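Local coordinates for ectonucleotide pyrophosphatase/phosphodiesterase family member 5 (Mus musculus, PDB 5VEN), which probably hydrolyses phosphodiester or pyrophosphate bonds as a zinc-dependent ectoenzyme of the nucleotide pyrophosphatase/phosphodiesterase family, with a restricted action on nucleotides, at residues Thr56-Asn61 and Gly323-Asp328; Pro60-Leu65 and Thr222-Met227; Val18-Gly23 and Phe170-Glu175; Thr67-Glu72 and Glu104-Ile109. All coordinates share one frame; numbering follows the deposited sequence.

Contact 1: Thr56-Asn61 and Gly323-Asp328; sequences TKTYPN and GNHGYD. With ZN (zinc ion), chain L; ZN (zinc ion), chain K.
The ring of H325 donates from ND1 to the backbone carbonyl O of T56 over 2.8 Å; the acceptor lies 10° out of the ring plane. With ND1 used this way, NE2 across the ring is left to bind the zinc ion that D177 and H181 also hold. CG of H325 stands between its own backbone N and carbonyl carbon (chi1 53°), and this turns ND1 to the carbonyl of T56. The main chains are joined more loosely: T56 N makes a weak 3.5 Å bond to G326 O. K57 bends at chi2 (-76°) and crosses the histidine obliquely, its CD 3.9 Å from H325 CE1, until NZ reaches H325 O in a weak 3.3 Å bond. With an alanine here that arm is gone, and H325 O would probably lose this donor while the imidazole lost its aliphatic neighbour. The other end of K57 is gripped twice, its O accepting from N61 N and, at 3.1 Å, from N61 ND2. T58 OG1 binds the other zinc at 1.9 Å, shared with D22, D224 and H225. The chemistry implies a second shell: T56 O orients a zinc-bound histidine, and N61 ties down K57 O at the start of the helix carrying T58.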
# COMPACT_ATOMS: atom_id res chain seq x y z
N THR A 56 -2.66 0.97 8.27
CA THR A 56 -3.11 0.39 6.99
C THR A 56 -3.49 1.52 6.03
O THR A 56 -4.65 1.65 5.54
CB THR A 56 -4.25 -0.61 7.24
OG1 THR A 56 -5.28 0.04 8.00
CG2 THR A 56 -3.72 -1.84 7.96
N LYS A 57 -2.49 2.37 5.75
CA LYS A 57 -2.57 3.51 4.84
C LYS A 57 -1.65 3.30 3.64
O LYS A 57 -0.84 2.37 3.59
CB LYS A 57 -2.19 4.84 5.53
CG LYS A 57 -3.07 5.30 6.68
CD LYS A 57 -4.37 5.87 6.27
CE LYS A 57 -5.04 6.53 7.46
NZ LYS A 57 -6.18 7.26 7.00
N THR A 58 -1.80 4.20 2.66
CA THR A 58 -1.25 4.00 1.32
C THR A 58 0.29 4.04 1.31
O THR A 58 0.92 3.13 0.77
CB THR A 58 -1.81 5.05 0.36
OG1 THR A 58 -3.24 4.84 0.21
CG2 THR A 58 -1.20 4.96 -1.02
N TYR A 59 0.88 5.09 1.86
CA TYR A 59 2.34 5.21 1.69
C TYR A 59 3.10 4.19 2.54
O TYR A 59 4.01 3.53 2.00
CB TYR A 59 2.79 6.65 1.92
CG TYR A 59 2.68 7.41 0.62
CD1 TYR A 59 1.51 7.44 -0.12
CD2 TYR A 59 3.79 7.97 0.04
CE1 TYR A 59 1.45 8.12 -1.36
CE2 TYR A 59 3.73 8.62 -1.14
CZ TYR A 59 2.58 8.69 -1.85
OH TYR A 59 2.62 9.35 -3.07
N PRO A 60 2.70 3.92 3.79
CA PRO A 60 3.38 2.84 4.53
C PRO A 60 3.28 1.50 3.82
O PRO A 60 4.26 0.74 3.77
CB PRO A 60 2.65 2.82 5.89
CG PRO A 60 2.13 4.19 6.06
CD PRO A 60 1.77 4.66 4.64
N ASN A 61 2.11 1.18 3.25
CA ASN A 61 1.95 -0.15 2.71
C ASN A 61 2.59 -0.33 1.35
O ASN A 61 3.16 -1.41 1.09
CB ASN A 61 0.48 -0.55 2.69
CG ASN A 61 0.10 -1.18 4.02
OD1 ASN A 61 0.38 -2.35 4.25
ND2 ASN A 61 -0.35 -0.36 4.95
N GLY A 323 -16.21 5.92 3.91
CA GLY A 323 -15.26 4.80 3.96
C GLY A 323 -13.92 5.30 4.48
O GLY A 323 -13.51 6.43 4.17
N ASN A 324 -13.25 4.47 5.28
CA ASN A 324 -11.88 4.78 5.62
C ASN A 324 -11.13 3.50 5.98
O ASN A 324 -11.69 2.38 6.04
CB ASN A 324 -11.79 5.83 6.74
CG ASN A 324 -10.46 6.63 6.69
OD1 ASN A 324 -9.67 6.55 5.73
ND2 ASN A 324 -10.18 7.34 7.78
N HIS A 325 -9.81 3.68 6.12
CA HIS A 325 -8.89 2.60 6.44
C HIS A 325 -7.76 3.21 7.26
O HIS A 325 -7.72 4.42 7.50
CB HIS A 325 -8.38 1.94 5.15
CG HIS A 325 -7.82 2.93 4.20
ND1 HIS A 325 -6.48 3.27 4.18
CD2 HIS A 325 -8.42 3.71 3.25
CE1 HIS A 325 -6.27 4.19 3.26
NE2 HIS A 325 -7.44 4.50 2.70
N GLY A 326 -6.82 2.38 7.66
CA GLY A 326 -5.78 2.78 8.61
C GLY A 326 -5.84 2.03 9.93
O GLY A 326 -4.86 2.06 10.70
N TYR A 327 -6.95 1.33 10.18
CA TYR A 327 -7.22 0.56 11.38
C TYR A 327 -6.22 -0.60 11.53
O TYR A 327 -5.45 -0.94 10.62
CB TYR A 327 -8.65 0.02 11.32
CG TYR A 327 -9.68 1.11 11.16
CD1 TYR A 327 -10.12 1.85 12.25
CD2 TYR A 327 -10.18 1.43 9.90
CE1 TYR A 327 -11.07 2.88 12.11
CE2 TYR A 327 -11.13 2.47 9.74
CZ TYR A 327 -11.55 3.19 10.85
OH TYR A 327 -12.48 4.22 10.72
N ASP A 328 -6.27 -1.21 12.70
CA ASP A 328 -5.56 -2.45 13.03
C ASP A 328 -5.43 -3.39 11.84
O ASP A 328 -6.45 -3.78 11.23
CB ASP A 328 -6.33 -3.11 14.21
CG ASP A 328 -5.59 -4.27 14.84
OD1 ASP A 328 -4.65 -4.83 14.25
OD2 ASP A 328 -6.01 -4.65 15.96
ZN ZN L . -4.25 3.32 -0.41
ZN ZN K . -7.76 5.68 1.05
O HOH W 1 -6.22 6.93 0.91
O HOH W 2 -5.66 5.42 -0.02

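Contact 2: Pro60-Leu65 and Thr222-Met227; sequences PNHYTL and TSDHGM. With ZN (zinc ion), chain L.
H62 lays the CE1 corner of its ring against the carboxylate of D224, with OD2 3.2 Å from CE1 and near the ring plane. The two flat groups are turned 54° apart, and D224 CB sits 3.4 Å from the same CE1, so CE1 sits against CB, CG and OD2 of the aspartate. No hydrogen bond joins them. Both ring nitrogens are engaged, NE2 with S20 OG and ND1 with the backbone O of T58; together they set the ring's rotation and leave CE1 to meet the aspartate. D224 divides its own oxygens: OD2 binds zinc at 1.9 Å, while OD1 accepts from G23 N. Its CG lies between the backbone N and carbonyl carbon (chi1 51°), which brings the carboxylate round to the metal. H225 joins the same zinc through NE2, and its ND1 donates to G226 O at 2.8 Å, on a carbonyl lone pair and 9° out of the ring plane, while D224 OD1 stands over the rim of one ring face. The neighbouring N61 rests CG 3.3 Å from D224 O without a bond; its OD1 is taken by V53 N. L65 CD1 and T222 CG2 meet tip to tip at 4.2 Å, the apolar end of the contact; T222 OG1 is held by I337 O. Helix 58-67 thus lies across the loop that leaves strand 217-222, a central strand of the main sheet. Strand 15-21 lies alongside, its F21 O bonded to S223 OG, and helix 177-183 touches H225 and M227 further along that loop.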
# COMPACT_ATOMS: atom_id res chain seq x y z
N PRO A 60 2.70 3.92 3.79
CA PRO A 60 3.38 2.84 4.53
C PRO A 60 3.28 1.50 3.82
O PRO A 60 4.26 0.74 3.77
CB PRO A 60 2.65 2.82 5.89
CG PRO A 60 2.13 4.19 6.06
CD PRO A 60 1.77 4.66 4.64
N ASN A 61 2.11 1.18 3.25
CA ASN A 61 1.95 -0.15 2.71
C ASN A 61 2.59 -0.33 1.35
O ASN A 61 3.16 -1.41 1.09
CB ASN A 61 0.48 -0.55 2.69
CG ASN A 61 0.10 -1.18 4.02
OD1 ASN A 61 0.38 -2.35 4.25
ND2 ASN A 61 -0.35 -0.36 4.95
N HIS A 62 2.60 0.71 0.51
CA HIS A 62 3.33 0.57 -0.76
C HIS A 62 4.83 0.48 -0.50
O HIS A 62 5.53 -0.29 -1.17
CB HIS A 62 3.00 1.68 -1.72
CG HIS A 62 1.69 1.50 -2.44
ND1 HIS A 62 0.52 2.03 -1.94
CD2 HIS A 62 1.35 0.85 -3.59
CE1 HIS A 62 -0.48 1.74 -2.77
NE2 HIS A 62 -0.00 1.02 -3.78
N TYR A 63 5.34 1.20 0.50
CA TYR A 63 6.80 1.08 0.73
C TYR A 63 7.17 -0.29 1.30
O TYR A 63 8.22 -0.84 0.97
CB TYR A 63 7.30 2.20 1.62
CG TYR A 63 8.75 2.62 1.36
CD1 TYR A 63 9.27 2.68 0.06
CD2 TYR A 63 9.57 3.00 2.40
CE1 TYR A 63 10.58 3.07 -0.18
CE2 TYR A 63 10.91 3.41 2.16
CZ TYR A 63 11.38 3.44 0.87
OH TYR A 63 12.66 3.86 0.55
N THR A 64 6.27 -0.90 2.08
CA THR A 64 6.49 -2.28 2.53
C THR A 64 6.56 -3.23 1.35
O THR A 64 7.40 -4.14 1.33
CB THR A 64 5.37 -2.71 3.50
OG1 THR A 64 5.55 -2.03 4.75
CG2 THR A 64 5.34 -4.23 3.68
N LEU A 65 5.71 -3.03 0.34
CA LEU A 65 5.73 -3.94 -0.78
C LEU A 65 7.07 -3.96 -1.51
O LEU A 65 7.46 -4.99 -2.05
CB LEU A 65 4.61 -3.60 -1.76
CG LEU A 65 3.18 -3.87 -1.27
CD1 LEU A 65 2.21 -3.60 -2.39
CD2 LEU A 65 2.98 -5.28 -0.73
N THR A 222 -2.33 -6.62 -6.76
CA THR A 222 -2.57 -6.55 -5.33
C THR A 222 -3.03 -5.14 -4.98
O THR A 222 -3.48 -4.38 -5.85
CB THR A 222 -1.32 -7.03 -4.58
OG1 THR A 222 -1.60 -7.17 -3.18
CG2 THR A 222 -0.12 -6.09 -4.79
N SER A 223 -2.92 -4.79 -3.70
CA SER A 223 -3.35 -3.50 -3.21
C SER A 223 -2.62 -3.25 -1.91
O SER A 223 -1.89 -4.12 -1.42
CB SER A 223 -4.88 -3.45 -3.08
OG SER A 223 -5.33 -2.16 -2.70
N ASP A 224 -2.84 -2.07 -1.35
CA ASP A 224 -2.21 -1.63 -0.13
C ASP A 224 -3.04 -1.87 1.13
O ASP A 224 -2.48 -2.08 2.21
CB ASP A 224 -1.86 -0.15 -0.25
CG ASP A 224 -2.99 0.76 -0.70
OD1 ASP A 224 -4.06 0.30 -1.19
OD2 ASP A 224 -2.81 2.01 -0.55
N HIS A 225 -4.37 -1.90 1.00
CA HIS A 225 -5.26 -2.01 2.15
C HIS A 225 -6.69 -2.12 1.60
O HIS A 225 -6.94 -1.94 0.39
CB HIS A 225 -5.18 -0.79 3.07
CG HIS A 225 -5.39 0.48 2.33
ND1 HIS A 225 -6.62 0.86 1.81
CD2 HIS A 225 -4.50 1.41 1.90
CE1 HIS A 225 -6.47 1.95 1.08
NE2 HIS A 225 -5.18 2.30 1.10
N GLY A 226 -7.61 -2.39 2.51
CA GLY A 226 -9.05 -2.43 2.22
C GLY A 226 -9.74 -1.15 2.61
O GLY A 226 -9.22 -0.04 2.42
N MET A 227 -10.92 -1.29 3.20
CA MET A 227 -11.80 -0.17 3.45
C MET A 227 -12.90 -0.66 4.40
O MET A 227 -13.35 -1.80 4.26
CB MET A 227 -12.40 0.35 2.13
CG MET A 227 -13.13 1.68 2.26
SD MET A 227 -12.12 3.16 2.46
CE MET A 227 -11.23 3.15 0.93
ZN ZN L . -4.25 3.32 -0.41
O HOH W 2 -5.66 5.42 -0.02

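Contact 3: Val18-Gly23 and Phe170-Glu175; sequences VVSFDG and FLYWEE. With ZN (zinc ion), chain L.
The central sheet of the alkaline phosphatase-like fold contains this parallel pair, strands 18-21 and 170-173, in register with V18 beside F170 and F21 beside W173. Their directions differ by 11°, and the ladder alternates regularly: L171 N to V18 O, S20 N to L171 O, W173 N to S20 O, and D22 N to W173 O at 2.9 Å. V19 and L171 lie side by side on the face packed by helices 149-160 and 190-210, CG2 to CD2 4.1 Å. On that same face F21 CD1 rests 3.8 Å from W173 CB. The opposite face carries V18, with CB 3.9 Å from F170 CD1, together with S20 and Y172. From within its strand Y172 reaches to D22, just past the end of strand 18-21, where OH donates to OD2 over 2.6 Å. That oxygen is met on its anti side, 27° out of the carboxylate plane, at the edge of the tyrosine ring, whose plane is turned 75° away. A phenylalanine in its place lacks the hydroxyl, so OD2 would probably lose this donor, leaving the carboxylate to rely more on the zinc. OD1 of D22 binds zinc at 2.0 Å beside T58, D224 and H225, with OD2 farther off at 2.6 Å. D22 thus meets the zinc just past the C-terminal end of an inner strand, and the tyrosine is likely to steady its carboxylate and draw some charge.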
# COMPACT_ATOMS: atom_id res chain seq x y z
N VAL A 18 4.09 -5.49 -11.15
CA VAL A 18 3.27 -5.37 -9.94
C VAL A 18 2.25 -4.26 -10.19
O VAL A 18 2.61 -3.12 -10.50
CB VAL A 18 4.11 -5.08 -8.69
CG1 VAL A 18 3.21 -5.03 -7.47
CG2 VAL A 18 5.25 -6.13 -8.51
N VAL A 19 0.98 -4.61 -10.04
CA VAL A 19 -0.13 -3.69 -10.22
C VAL A 19 -0.80 -3.49 -8.86
O VAL A 19 -1.16 -4.47 -8.20
CB VAL A 19 -1.16 -4.21 -11.23
CG1 VAL A 19 -2.24 -3.16 -11.39
CG2 VAL A 19 -0.54 -4.52 -12.56
N SER A 20 -0.98 -2.25 -8.46
CA SER A 20 -1.72 -1.92 -7.25
C SER A 20 -2.94 -1.10 -7.62
O SER A 20 -2.80 0.01 -8.18
CB SER A 20 -0.86 -1.18 -6.25
OG SER A 20 -1.67 -0.80 -5.15
N PHE A 21 -4.12 -1.66 -7.36
CA PHE A 21 -5.37 -0.90 -7.39
C PHE A 21 -5.61 -0.46 -5.96
O PHE A 21 -5.88 -1.30 -5.10
CB PHE A 21 -6.52 -1.75 -7.91
CG PHE A 21 -6.41 -2.10 -9.35
CD1 PHE A 21 -6.61 -1.14 -10.35
CD2 PHE A 21 -6.11 -3.40 -9.74
CE1 PHE A 21 -6.50 -1.50 -11.70
CE2 PHE A 21 -6.03 -3.74 -11.08
CZ PHE A 21 -6.18 -2.80 -12.04
N ASP A 22 -5.45 0.84 -5.68
CA ASP A 22 -5.50 1.34 -4.31
C ASP A 22 -6.82 0.96 -3.65
O ASP A 22 -7.89 1.11 -4.24
CB ASP A 22 -5.30 2.86 -4.30
CG ASP A 22 -4.79 3.35 -2.98
OD1 ASP A 22 -5.48 3.10 -1.96
OD2 ASP A 22 -3.70 3.95 -2.92
N GLY A 23 -6.73 0.46 -2.42
CA GLY A 23 -7.92 0.25 -1.61
C GLY A 23 -8.79 -0.87 -2.11
O GLY A 23 -10.02 -0.82 -1.93
N PHE A 170 6.05 -1.31 -12.18
CA PHE A 170 5.08 -0.98 -11.14
C PHE A 170 4.00 -0.10 -11.75
O PHE A 170 4.30 0.95 -12.34
CB PHE A 170 5.74 -0.24 -9.97
CG PHE A 170 6.71 -1.08 -9.22
CD1 PHE A 170 6.28 -1.92 -8.21
CD2 PHE A 170 8.07 -1.04 -9.55
CE1 PHE A 170 7.17 -2.71 -7.50
CE2 PHE A 170 8.97 -1.84 -8.86
CZ PHE A 170 8.53 -2.67 -7.84
N LEU A 171 2.76 -0.51 -11.59
CA LEU A 171 1.62 0.22 -12.13
C LEU A 171 0.62 0.46 -11.03
O LEU A 171 0.32 -0.45 -10.25
CB LEU A 171 0.98 -0.58 -13.28
CG LEU A 171 -0.35 -0.10 -13.85
CD1 LEU A 171 -0.24 1.24 -14.53
CD2 LEU A 171 -0.89 -1.16 -14.81
N TYR A 172 0.09 1.69 -10.97
CA TYR A 172 -0.76 2.09 -9.86
C TYR A 172 -1.98 2.83 -10.38
O TYR A 172 -1.90 3.58 -11.38
CB TYR A 172 0.03 2.97 -8.89
CG TYR A 172 -0.77 3.63 -7.79
CD1 TYR A 172 -1.14 2.95 -6.63
CD2 TYR A 172 -1.11 4.97 -7.90
CE1 TYR A 172 -1.85 3.57 -5.63
CE2 TYR A 172 -1.78 5.62 -6.90
CZ TYR A 172 -2.17 4.91 -5.78
OH TYR A 172 -2.86 5.56 -4.81
N TRP A 173 -3.11 2.60 -9.70
CA TRP A 173 -4.38 3.25 -10.01
C TRP A 173 -5.10 3.56 -8.70
O TRP A 173 -5.02 2.78 -7.75
CB TRP A 173 -5.21 2.32 -10.90
CG TRP A 173 -6.48 2.92 -11.42
CD1 TRP A 173 -7.76 2.50 -11.16
CD2 TRP A 173 -6.60 4.07 -12.27
NE1 TRP A 173 -8.66 3.31 -11.82
CE2 TRP A 173 -7.97 4.28 -12.51
CE3 TRP A 173 -5.68 4.93 -12.88
CZ2 TRP A 173 -8.44 5.32 -13.32
CZ3 TRP A 173 -6.16 5.96 -13.68
CH2 TRP A 173 -7.53 6.14 -13.89
N GLU A 174 -5.81 4.70 -8.65
CA GLU A 174 -6.33 5.24 -7.41
C GLU A 174 -7.68 4.68 -7.00
O GLU A 174 -8.15 5.01 -5.90
CB GLU A 174 -6.44 6.74 -7.53
CG GLU A 174 -5.10 7.47 -7.66
CD GLU A 174 -4.49 7.46 -9.09
OE1 GLU A 174 -3.30 7.83 -9.26
OE2 GLU A 174 -5.16 7.09 -10.05
N GLU A 175 -8.34 3.91 -7.86
CA GLU A 175 -9.59 3.24 -7.53
C GLU A 175 -9.29 1.78 -7.25
O GLU A 175 -8.35 1.23 -7.83
CB GLU A 175 -10.61 3.38 -8.70
CG GLU A 175 -11.13 4.82 -8.88
CD GLU A 175 -12.12 5.27 -7.80
OE1 GLU A 175 -12.20 4.65 -6.71
OE2 GLU A 175 -12.81 6.27 -8.06
ZN ZN L . -4.25 3.32 -0.41
O HOH W 2 -5.66 5.42 -0.02

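Contact 4: Thr67-Glu72 and Glu104-Ile109; sequences TGLFAE and EEATPI. With NAG (2-acetamido-2-deoxy-beta-D-glucopyranose), chain E.
One methyl group, CB of A106, receives both side chains that T67 and L69 send across, and no hydrogen bond joins the two segments. L69 CD1 comes closest, 3.7 Å from A106 CB, and T67 CG2 follows at 3.9 Å. The same T67 methyl lies 4.0 Å from T107 O, so it fills the angle between the alanine and the backbone leading to P108. L69 is split between two surroundings: CD1 faces the protein, whereas CD2 sits 3.7 Å from O5 of an N-acetylglucosamine in the glycan next to L69 and N375. A leucine branch thus lies against the rim of the sugar ring. The turn between these residues is held by T67 itself. Its OG1, placed between the backbone N and the carbonyl carbon (chi1 66°), accepts from L69 N at 3.3 Å and also bonds to Y63 O, one turn back in the helix. That torsion leaves CG2 beside the backbone N, pointing to A106. G68 takes a positive phi (73°), where the chain leaves the helix, and L69 O is picked up by T64 OG1. Opposite, A106 O is satisfied by H133 NE2, and P108 takes the N-cap position of helix 109-115, its side chain touching Y63 and V66. The arrangement is an ST turn in the link from helix 58-67 to helix 71-74, with an apolar patch joining it to the loop that leads into helix 109-115.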
# COMPACT_ATOMS: atom_id res chain seq x y z
N THR A 67 10.13 -2.97 -0.05
CA THR A 67 11.24 -3.14 0.88
C THR A 67 11.18 -4.41 1.73
O THR A 67 12.22 -4.82 2.28
CB THR A 67 11.35 -1.96 1.85
OG1 THR A 67 10.20 -1.95 2.71
CG2 THR A 67 11.50 -0.64 1.15
N GLY A 68 10.00 -5.03 1.92
CA GLY A 68 9.87 -6.17 2.79
C GLY A 68 9.95 -5.84 4.26
O GLY A 68 10.10 -6.75 5.07
N LEU A 69 9.85 -4.56 4.62
CA LEU A 69 10.01 -4.11 5.99
C LEU A 69 8.69 -3.66 6.61
O LEU A 69 7.81 -3.10 5.94
CB LEU A 69 10.99 -2.95 6.07
CG LEU A 69 12.45 -3.29 5.70
CD1 LEU A 69 13.23 -2.00 5.42
CD2 LEU A 69 13.16 -4.15 6.79
N PHE A 70 8.61 -3.83 7.93
CA PHE A 70 7.62 -3.14 8.74
C PHE A 70 7.90 -1.65 8.75
O PHE A 70 9.01 -1.17 8.45
CB PHE A 70 7.60 -3.69 10.16
CG PHE A 70 7.16 -5.13 10.24
CD1 PHE A 70 5.90 -5.49 9.83
CD2 PHE A 70 8.01 -6.10 10.70
CE1 PHE A 70 5.48 -6.82 9.89
CE2 PHE A 70 7.60 -7.42 10.78
CZ PHE A 70 6.34 -7.78 10.36
N ALA A 71 6.85 -0.89 9.07
CA ALA A 71 6.93 0.57 8.94
C ALA A 71 7.91 1.19 9.92
O ALA A 71 8.52 2.21 9.58
CB ALA A 71 5.56 1.19 9.15
N GLU A 72 8.07 0.63 11.13
CA GLU A 72 9.05 1.21 12.03
C GLU A 72 10.46 1.12 11.44
O GLU A 72 11.33 1.90 11.83
CB GLU A 72 9.00 0.53 13.40
CG GLU A 72 9.45 -0.91 13.42
CD GLU A 72 9.24 -1.58 14.78
OE1 GLU A 72 9.61 -2.77 14.88
OE2 GLU A 72 8.73 -0.95 15.75
N GLU A 104 14.81 7.40 3.14
CA GLU A 104 16.13 6.82 3.03
C GLU A 104 16.50 5.90 4.19
O GLU A 104 17.65 5.45 4.26
CB GLU A 104 17.15 7.95 2.86
CG GLU A 104 17.16 8.38 1.39
CD GLU A 104 17.95 9.64 1.07
OE1 GLU A 104 18.28 10.45 1.96
OE2 GLU A 104 18.24 9.84 -0.12
N GLU A 105 15.57 5.60 5.10
CA GLU A 105 15.84 4.56 6.09
C GLU A 105 15.76 3.17 5.48
O GLU A 105 16.07 2.19 6.16
CB GLU A 105 14.87 4.70 7.28
CG GLU A 105 15.05 6.05 7.93
CD GLU A 105 14.12 6.36 9.08
OE1 GLU A 105 14.23 7.49 9.59
OE2 GLU A 105 13.29 5.52 9.48
N ALA A 106 15.33 3.05 4.22
CA ALA A 106 15.33 1.78 3.52
C ALA A 106 15.72 2.04 2.06
O ALA A 106 15.97 3.17 1.65
CB ALA A 106 13.94 1.10 3.61
N THR A 107 15.74 0.97 1.28
CA THR A 107 16.10 1.03 -0.13
C THR A 107 15.06 0.26 -0.93
O THR A 107 14.99 -0.98 -0.78
CB THR A 107 17.50 0.45 -0.36
OG1 THR A 107 18.46 1.25 0.32
CG2 THR A 107 17.84 0.46 -1.78
N PRO A 108 14.28 0.91 -1.79
CA PRO A 108 13.27 0.19 -2.57
C PRO A 108 13.90 -0.71 -3.62
O PRO A 108 15.01 -0.48 -4.10
CB PRO A 108 12.45 1.32 -3.22
CG PRO A 108 13.43 2.47 -3.29
CD PRO A 108 14.22 2.36 -2.02
N ILE A 109 13.14 -1.75 -3.98
CA ILE A 109 13.66 -2.83 -4.80
C ILE A 109 14.12 -2.33 -6.18
O ILE A 109 15.00 -2.95 -6.79
CB ILE A 109 12.62 -3.96 -4.92
CG1 ILE A 109 13.25 -5.19 -5.56
CG2 ILE A 109 11.40 -3.50 -5.68
CD1 ILE A 109 12.41 -6.45 -5.56
C1 NAG E . 12.69 -6.37 10.47
C2 NAG E . 13.05 -6.70 11.92
C3 NAG E . 14.10 -5.73 12.42
C4 NAG E . 15.30 -5.66 11.47
C5 NAG E . 14.87 -5.48 10.02
C6 NAG E . 16.01 -5.67 9.04
C7 NAG E . 11.32 -7.73 13.34
C8 NAG E . 10.12 -7.48 14.19
N2 NAG E . 11.87 -6.66 12.76
O3 NAG E . 14.52 -6.14 13.71
O4 NAG E . 16.07 -4.50 11.77
O5 NAG E . 13.87 -6.44 9.66
O6 NAG E . 16.69 -6.90 9.26
O7 NAG E . 11.80 -8.86 13.21

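All four contacts are largely buried, but contact 4 lies farthest from the middle of the chain, about 13 Å centre to centre, and beside a glycan, while contact 2 is almost central. Contacts 1, 2 and 3 converge on one zinc, contacts 1 and 3 supplying one ligand each and contact 2 two; contact 1 also reaches the other zinc through H325. Contacts 1 and 2 share P60 and N61 of helix 58-67; contact 4 takes up the chain where that helix ends. Their chemistry follows their place: a parallel ladder in contact 3, side-chain-to-backbone bonds in contact 1, polar groups touching without bonding each other beside metal ligands in contact 2, and methyl packing in contact 4.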